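PDB 4WVA: mannosylglycerate hydrolase MGH1-like glycoside hydrolase domain-containing protein from Thermus thermophilus HB8, which hydrolyses mannosylglycerate to mannose and glycerate, and glucosylglycerate to glucose and glycerate, as a glycoside hydrolase of family GH63. Local coordinates for residues Q53-L58 with A108-Y113; Y113-D118 with Y249-L254; A137-L142 with Q242-D247. All blocks are in the same frame, centred on the assembly; numbering follows the deposited sequence.

Contact 1: residues Q53-L58 with A108-Y113; sequences QELLCL and ATVVRY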
# COMPACT_ATOMS: atom_id res chain seq x y z
N GLN A 53 14.76 7.42 -30.90
CA GLN A 53 15.87 8.32 -31.17
C GLN A 53 15.82 9.57 -30.31
O GLN A 53 16.86 10.06 -29.85
CB GLN A 53 15.93 8.67 -32.66
CG GLN A 53 16.45 7.54 -33.54
CD GLN A 53 17.89 7.15 -33.22
OE1 GLN A 53 18.71 8.00 -32.82
NE2 GLN A 53 18.21 5.86 -33.38
N GLU A 54 14.61 10.09 -30.10
CA GLU A 54 14.40 11.24 -29.22
C GLU A 54 15.11 11.03 -27.88
O GLU A 54 15.75 11.95 -27.37
CB GLU A 54 12.91 11.52 -28.99
CG GLU A 54 12.64 12.85 -28.29
CD GLU A 54 12.68 14.05 -29.21
OE1 GLU A 54 12.47 13.88 -30.43
OE2 GLU A 54 12.89 15.18 -28.70
N LEU A 55 14.95 9.84 -27.29
CA LEU A 55 15.47 9.60 -25.95
C LEU A 55 16.94 9.19 -26.00
O LEU A 55 17.71 9.49 -25.09
CB LEU A 55 14.62 8.56 -25.24
CG LEU A 55 13.13 8.92 -25.20
CD1 LEU A 55 12.40 7.85 -24.42
CD2 LEU A 55 12.93 10.32 -24.64
N LEU A 56 17.35 8.48 -27.04
CA LEU A 56 18.78 8.18 -27.19
C LEU A 56 19.55 9.48 -27.22
O LEU A 56 20.62 9.62 -26.60
CB LEU A 56 19.06 7.42 -28.48
CG LEU A 56 18.53 5.99 -28.55
CD1 LEU A 56 18.74 5.40 -29.94
CD2 LEU A 56 19.25 5.17 -27.52
N CYS A 57 19.03 10.44 -27.98
CA CYS A 57 19.71 11.73 -28.14
C CYS A 57 19.82 12.46 -26.80
O CYS A 57 20.87 12.97 -26.44
CB CYS A 57 18.96 12.56 -29.16
SG CYS A 57 19.70 14.16 -29.52
N LEU A 58 18.71 12.51 -26.05
CA LEU A 58 18.69 13.13 -24.74
C LEU A 58 19.81 12.58 -23.82
O LEU A 58 20.56 13.35 -23.20
CB LEU A 58 17.32 12.94 -24.10
CG LEU A 58 17.13 13.47 -22.68
CD1 LEU A 58 17.35 14.96 -22.59
CD2 LEU A 58 15.74 13.07 -22.19
N ALA A 108 11.65 7.22 -17.70
CA ALA A 108 11.59 5.74 -17.58
C ALA A 108 10.22 5.18 -17.91
O ALA A 108 10.08 4.08 -18.44
CB ALA A 108 12.01 5.29 -16.19
N THR A 109 9.20 5.95 -17.57
CA THR A 109 7.81 5.58 -17.88
C THR A 109 7.61 5.49 -19.39
O THR A 109 6.99 4.55 -19.90
CB THR A 109 6.88 6.60 -17.23
OG1 THR A 109 7.00 6.46 -15.82
CG2 THR A 109 5.41 6.39 -17.64
N VAL A 110 8.17 6.46 -20.11
CA VAL A 110 8.08 6.47 -21.56
C VAL A 110 8.90 5.32 -22.15
O VAL A 110 8.46 4.64 -23.05
CB VAL A 110 8.43 7.85 -22.16
CG1 VAL A 110 8.48 7.77 -23.67
CG2 VAL A 110 7.44 8.90 -21.70
N VAL A 111 10.10 5.10 -21.61
CA VAL A 111 10.94 4.01 -22.10
C VAL A 111 10.24 2.64 -21.91
O VAL A 111 10.29 1.78 -22.80
CB VAL A 111 12.35 4.04 -21.47
CG1 VAL A 111 13.10 2.77 -21.82
CG2 VAL A 111 13.13 5.27 -21.96
N ARG A 112 9.58 2.43 -20.77
CA ARG A 112 8.86 1.17 -20.55
C ARG A 112 7.79 0.99 -21.64
O ARG A 112 7.62 -0.09 -22.20
CB ARG A 112 8.22 1.12 -19.17
CG ARG A 112 7.43 -0.16 -18.97
CD ARG A 112 6.73 -0.22 -17.62
NE ARG A 112 5.97 -1.47 -17.50
CZ ARG A 112 5.26 -1.81 -16.43
NH1 ARG A 112 5.18 -1.02 -15.37
NH2 ARG A 112 4.59 -2.97 -16.42
N TYR A 113 7.06 2.05 -21.92
CA TYR A 113 6.03 1.99 -22.95
C TYR A 113 6.62 1.67 -24.33
O TYR A 113 6.13 0.78 -25.04
CB TYR A 113 5.23 3.29 -23.04
CG TYR A 113 4.13 3.17 -24.05
CD1 TYR A 113 2.93 2.57 -23.71
CD2 TYR A 113 4.33 3.57 -25.37
CE1 TYR A 113 1.94 2.42 -24.64
CE2 TYR A 113 3.34 3.40 -26.31
CZ TYR A 113 2.14 2.84 -25.93
OH TYR A 113 1.15 2.69 -26.86
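A small, buried and wholly apolar contact links Leu55, midway along helix 48-62, to the adjacent Val110 and Val111 of helix 107-117. The backbones stay well apart, Leu55 CA lying 8.2 Å from Val111 CA, and side chains bridge the interval. One methyl does the work: Leu55 CD1 sits 3.6 Å from Val111 CG2 and 4.0 Å from Val110 CG1. The leucine reaches this far because its chain is extended past CB, with CD1 anti to CA (chi2 -177°), while CD2 turns aside. It runs alongside Val111 in the opposite sense, but meets Val110 crosswise, nearly at a right angle. The contact joins the two helices within the (alpha/alpha)6 barrel of this GH63 enzyme. Both valines hold the same rotamer, yet each offers a different methyl: Val110 the one anti to its own N, Val111 the one anti to its carbonyl carbon. The CB of Val110 points at the other helix and that of Val111 does not. Further packing comes from Ala37 and Leu41 of helix 33-43, which touch Val110, and from Leu251 of helix 235-254, against Val111. The side chain of Leu33, likely part of the substrate site, is about 8 Å from that of Leu55, and a bound methylpentanediol, probably from the crystallisation liquor, lies about 5 Å from the side chain of Val110.

Contact 2: residues Y113-D118 with Y249-L254; sequences YLYEKD and YALAVL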
# COMPACT_ATOMS: atom_id res chain seq x y z
N TYR A 113 7.06 2.05 -21.92
CA TYR A 113 6.03 1.99 -22.95
C TYR A 113 6.62 1.67 -24.33
O TYR A 113 6.13 0.78 -25.04
CB TYR A 113 5.23 3.29 -23.04
CG TYR A 113 4.13 3.17 -24.05
CD1 TYR A 113 2.93 2.57 -23.71
CD2 TYR A 113 4.33 3.57 -25.37
CE1 TYR A 113 1.94 2.42 -24.64
CE2 TYR A 113 3.34 3.40 -26.31
CZ TYR A 113 2.14 2.84 -25.93
OH TYR A 113 1.15 2.69 -26.86
N LEU A 114 7.67 2.39 -24.72
CA LEU A 114 8.34 2.09 -26.00
C LEU A 114 8.82 0.64 -26.03
O LEU A 114 8.67 -0.05 -27.05
CB LEU A 114 9.50 3.03 -26.27
CG LEU A 114 9.16 4.52 -26.35
CD1 LEU A 114 10.43 5.30 -26.64
CD2 LEU A 114 8.07 4.83 -27.38
N TYR A 115 9.39 0.19 -24.92
CA TYR A 115 9.92 -1.17 -24.85
C TYR A 115 8.84 -2.22 -25.03
O TYR A 115 9.00 -3.18 -25.80
CB TYR A 115 10.70 -1.42 -23.55
CG TYR A 115 11.14 -2.85 -23.45
CD1 TYR A 115 12.07 -3.37 -24.35
CD2 TYR A 115 10.59 -3.72 -22.52
CE1 TYR A 115 12.47 -4.68 -24.29
CE2 TYR A 115 10.97 -5.05 -22.45
CZ TYR A 115 11.92 -5.53 -23.35
OH TYR A 115 12.33 -6.85 -23.32
N GLU A 116 7.71 -2.04 -24.35
CA GLU A 116 6.66 -3.07 -24.34
C GLU A 116 5.86 -3.07 -25.64
O GLU A 116 5.34 -4.13 -26.04
CB GLU A 116 5.73 -2.88 -23.15
CG GLU A 116 6.38 -3.19 -21.81
CD GLU A 116 5.44 -3.06 -20.63
OE1 GLU A 116 4.31 -2.58 -20.84
OE2 GLU A 116 5.82 -3.41 -19.51
N LYS A 117 5.74 -1.92 -26.28
CA LYS A 117 4.82 -1.77 -27.42
C LYS A 117 5.45 -1.68 -28.81
O LYS A 117 4.72 -1.72 -29.82
CB LYS A 117 3.89 -0.57 -27.23
CG LYS A 117 3.00 -0.64 -26.01
CD LYS A 117 2.09 -1.84 -26.02
CE LYS A 117 1.19 -1.85 -24.80
NZ LYS A 117 0.09 -2.81 -25.04
N ASP A 118 6.76 -1.50 -28.89
CA ASP A 118 7.41 -1.44 -30.19
C ASP A 118 7.12 -2.75 -30.94
O ASP A 118 7.32 -3.81 -30.38
CB ASP A 118 8.92 -1.27 -30.00
CG ASP A 118 9.67 -1.02 -31.29
OD1 ASP A 118 9.16 -1.33 -32.41
OD2 ASP A 118 10.81 -0.51 -31.17
N TYR A 249 11.63 -0.44 -12.46
CA TYR A 249 11.61 -1.76 -11.84
C TYR A 249 11.12 -2.81 -12.85
O TYR A 249 11.73 -3.86 -13.03
CB TYR A 249 10.71 -1.75 -10.60
CG TYR A 249 10.41 -3.16 -10.12
CD1 TYR A 249 11.26 -3.81 -9.23
CD2 TYR A 249 9.31 -3.86 -10.59
CE1 TYR A 249 11.03 -5.11 -8.82
CE2 TYR A 249 9.06 -5.17 -10.19
CZ TYR A 249 9.93 -5.78 -9.31
OH TYR A 249 9.67 -7.09 -8.92
N ALA A 250 10.01 -2.51 -13.52
CA ALA A 250 9.44 -3.46 -14.47
C ALA A 250 10.42 -3.74 -15.60
O ALA A 250 10.64 -4.89 -15.97
CB ALA A 250 8.11 -2.94 -15.01
N LEU A 251 11.02 -2.68 -16.14
CA LEU A 251 12.10 -2.84 -17.15
C LEU A 251 13.24 -3.72 -16.65
O LEU A 251 13.68 -4.61 -17.36
CB LEU A 251 12.67 -1.49 -17.57
CG LEU A 251 11.85 -0.70 -18.56
CD1 LEU A 251 12.27 0.76 -18.53
CD2 LEU A 251 11.98 -1.31 -19.95
N ALA A 252 13.71 -3.47 -15.43
CA ALA A 252 14.78 -4.28 -14.84
C ALA A 252 14.41 -5.76 -14.82
O ALA A 252 15.22 -6.62 -15.21
CB ALA A 252 15.09 -3.81 -13.43
N VAL A 253 13.21 -6.07 -14.36
CA VAL A 253 12.80 -7.48 -14.27
C VAL A 253 12.71 -8.08 -15.67
O VAL A 253 13.21 -9.21 -15.89
CB VAL A 253 11.48 -7.68 -13.49
CG1 VAL A 253 11.09 -9.15 -13.50
CG2 VAL A 253 11.64 -7.21 -12.05
N LEU A 254 12.08 -7.38 -16.59
CA LEU A 254 11.92 -7.87 -17.97
C LEU A 254 13.25 -8.10 -18.68
O LEU A 254 13.39 -9.08 -19.43
CB LEU A 254 11.03 -6.95 -18.78
CG LEU A 254 9.55 -6.94 -18.36
CD1 LEU A 254 8.81 -5.81 -19.01
CD2 LEU A 254 8.87 -8.26 -18.72
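Helix 107-117, in its last turn, passes helix 235-254 near its C-terminal end where Tyr115 faces Leu251 and Leu254: the short axes of 113-117 and 249-254 come within 11.1 Å at a crossing angle of 41°, both running in the same general sense, with Tyr115 CA 8.2 Å from Leu251 CA. Both helices are parts of the (alpha/alpha)6 barrel, and the contact joins them at a buried place away from the substrate-binding residues. Tyr115 makes most of the contact from its side. With CG anti to the backbone N (chi1 175°), its ring extends toward the other helix, and the two leucines meet different parts of it. Leu251 CD2 lies oblique to the ring, 3.8 Å from Tyr115 CD2 and as near to Tyr115 CB. Farther out, Leu254 CD1 lies at the ring edge near its plane, 4.1 Å from Tyr115 CE2. The ring also takes part in a cation-pi contact with Arg121, and the phenol OH is hydrogen-bonded to the carbonyl O of Gly292 of the second subunit, whose Trp287 packs on Leu254. With an alanine here the ring is gone, and the change would probably open a gap beside Leu251 and Leu254, leaving Arg121 without its aromatic partner and Gly292 O of the second subunit without the phenol. Glu116 touches Leu254 from another direction, crossing it at about a right angle on a chain extended beyond CG. Its carboxylate is held by a salt bridge from OE2 to Arg112 NE, and this same oxygen lies 3.9 Å from Leu254 CD1.

Contact 3: residues A137-L142 with Q242-D247; sequences AFHRWL and QRANRD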
# COMPACT_ATOMS: atom_id res chain seq x y z
N ALA A 137 21.39 5.24 -13.73
CA ALA A 137 22.39 6.20 -13.26
C ALA A 137 21.79 7.56 -12.97
O ALA A 137 22.21 8.26 -12.05
CB ALA A 137 23.53 6.31 -14.28
N PHE A 138 20.78 7.96 -13.76
CA PHE A 138 20.08 9.20 -13.52
C PHE A 138 19.29 9.13 -12.19
O PHE A 138 19.36 10.04 -11.37
CB PHE A 138 19.16 9.52 -14.72
CG PHE A 138 18.28 10.73 -14.54
CD1 PHE A 138 18.68 11.85 -13.81
CD2 PHE A 138 17.03 10.77 -15.15
CE1 PHE A 138 17.88 12.96 -13.68
CE2 PHE A 138 16.22 11.88 -15.03
CZ PHE A 138 16.63 12.97 -14.30
N HIS A 139 18.54 8.05 -12.00
CA HIS A 139 17.78 7.90 -10.77
C HIS A 139 18.74 7.86 -9.57
O HIS A 139 18.51 8.49 -8.55
CB HIS A 139 16.93 6.64 -10.82
CG HIS A 139 15.67 6.76 -11.63
ND1 HIS A 139 15.62 7.32 -12.90
CD2 HIS A 139 14.41 6.37 -11.35
CE1 HIS A 139 14.37 7.26 -13.35
NE2 HIS A 139 13.63 6.67 -12.44
N ARG A 140 19.85 7.14 -9.72
CA ARG A 140 20.84 7.09 -8.65
C ARG A 140 21.39 8.47 -8.29
O ARG A 140 21.54 8.79 -7.12
CB ARG A 140 21.97 6.15 -9.04
CG ARG A 140 22.98 5.95 -7.94
CD ARG A 140 24.06 5.03 -8.41
NE ARG A 140 23.54 3.69 -8.72
CZ ARG A 140 23.62 3.08 -9.89
NH1 ARG A 140 24.20 3.65 -10.94
NH2 ARG A 140 23.13 1.85 -9.99
N TRP A 141 21.70 9.28 -9.31
CA TRP A 141 22.13 10.65 -9.11
C TRP A 141 21.10 11.45 -8.33
O TRP A 141 21.44 12.22 -7.43
CB TRP A 141 22.46 11.33 -10.46
CG TRP A 141 22.88 12.72 -10.26
CD1 TRP A 141 24.15 13.16 -9.99
CD2 TRP A 141 22.04 13.88 -10.24
NE1 TRP A 141 24.15 14.51 -9.80
CE2 TRP A 141 22.87 14.98 -9.94
CE3 TRP A 141 20.67 14.10 -10.43
CZ2 TRP A 141 22.38 16.28 -9.85
CZ3 TRP A 141 20.19 15.39 -10.33
CH2 TRP A 141 21.04 16.45 -10.04
N LEU A 142 19.82 11.32 -8.69
CA LEU A 142 18.79 12.05 -8.00
C LEU A 142 18.84 11.81 -6.49
O LEU A 142 18.84 12.76 -5.73
CB LEU A 142 17.40 11.72 -8.57
CG LEU A 142 17.06 12.27 -9.95
CD1 LEU A 142 15.79 11.62 -10.47
CD2 LEU A 142 16.90 13.78 -9.93
N GLN A 242 8.27 8.67 -8.57
CA GLN A 242 7.72 7.41 -8.04
C GLN A 242 7.18 6.56 -9.19
O GLN A 242 7.43 5.37 -9.25
CB GLN A 242 6.63 7.69 -7.01
CG GLN A 242 5.87 6.45 -6.51
CD GLN A 242 6.68 5.53 -5.59
OE1 GLN A 242 7.79 5.85 -5.16
NE2 GLN A 242 6.10 4.37 -5.29
N ARG A 243 6.40 7.17 -10.09
CA ARG A 243 5.90 6.43 -11.25
C ARG A 243 7.05 5.88 -12.08
O ARG A 243 7.03 4.71 -12.48
CB ARG A 243 4.98 7.30 -12.10
CG ARG A 243 4.49 6.63 -13.38
CD ARG A 243 3.77 5.31 -13.19
NE ARG A 243 3.34 4.77 -14.48
CZ ARG A 243 2.19 5.06 -15.09
NH1 ARG A 243 1.30 5.86 -14.53
NH2 ARG A 243 1.91 4.53 -16.27
N ALA A 244 8.07 6.70 -12.31
CA ALA A 244 9.19 6.30 -13.12
C ALA A 244 9.97 5.16 -12.47
O ALA A 244 10.42 4.26 -13.17
CB ALA A 244 10.09 7.49 -13.41
N ASN A 245 10.14 5.20 -11.15
CA ASN A 245 10.76 4.08 -10.40
C ASN A 245 9.99 2.77 -10.57
O ASN A 245 10.60 1.72 -10.82
CB ASN A 245 10.87 4.38 -8.91
CG ASN A 245 12.00 5.34 -8.57
OD1 ASN A 245 13.04 5.34 -9.22
ND2 ASN A 245 11.81 6.13 -7.54
N ARG A 246 8.67 2.82 -10.46
CA ARG A 246 7.85 1.63 -10.69
C ARG A 246 8.06 1.07 -12.09
O ARG A 246 8.16 -0.16 -12.29
CB ARG A 246 6.36 1.96 -10.50
CG ARG A 246 6.01 2.37 -9.09
CD ARG A 246 5.53 1.24 -8.25
NE ARG A 246 5.12 1.70 -6.91
CZ ARG A 246 4.74 0.87 -5.96
NH1 ARG A 246 4.68 -0.44 -6.20
NH2 ARG A 246 4.41 1.35 -4.75
N ASP A 247 8.12 1.96 -13.07
CA ASP A 247 8.31 1.52 -14.45
C ASP A 247 9.75 1.04 -14.73
O ASP A 247 9.93 0.08 -15.50
CB ASP A 247 7.87 2.62 -15.41
CG ASP A 247 6.37 2.85 -15.37
OD1 ASP A 247 5.65 1.86 -15.11
OD2 ASP A 247 5.93 3.99 -15.52
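His139 of helix 121-146 faces Ala244 and Asn245 of helix 235-254, its CA 8.0 Å from that of Asn245. Both helices are elements of the (alpha/alpha)6 barrel, and the three residues that meet are buried between them. The imidazole comes in edge first. His139 NE2 is 3.8 Å from Ala244 CB, which lies near the ring plane, a plain van der Waals contact. Asn245 also sits at the ring edge, its amide plane turned 63° from the imidazole and its side chain running past that of His139 in the opposite direction. The modelled approach of the amide oxygen to the ring is too short to be trusted in detail, so the neighbourhood of the two groups is sure but their exact spacing is doubtful. Both side chains have CG anti to the carbonyl carbon (chi1 -78° for His139), which carries the imidazole out toward the opposing helix. Their polar atoms are served from nearby: Asn245 ND2 is hydrogen-bonded to Tyr143 OH, one turn beyond His139, and His139 ND1 makes a weak bond to Leu135 O in the preceding turn. Trp265 of helix 260-275 packs on both side chains. The side chain of Leu33, likely a substrate-site residue, is about 9 Å from that of His139.

On another side of helix 235-254, Arg243 and Asp247 form a salt bridge one turn apart. Asp247 also takes a salt bridge from Arg112 and a hydrogen bond with Thr109, both of helix 107-117; with Arg243 that makes two positive groups, which would probably favour its ionised form. Arg243 NE lies 2.9 Å from Asp247 OD2, on the syn side of the carboxylate and 17° out of its plane, with a bent N-H...O angle of 140°.

How the contacts relate
From the N terminus, contact 1 comes first: helix 48-62 and helix 107-117 close a loop of 49 residues, mostly loop with a little helix and strand. It is in series with the other two. Helix 107-117 then opens contact 2, which closes 130 residues later on the last turns of helix 235-254. Contact 3 is nested inside that loop, taking helix 121-146, next along the chain, to an earlier part of helix 235-254. Leu55 of contact 1 also packs on Leu114 of 113-118, and Val111 CG1 lies 3.9 Å from Leu251 CD1, joining three helices, to which contact 3 adds helix 121-146. Asp247 of 242-247 holds Arg112 of 108-113, tying contact 3 to contact 1.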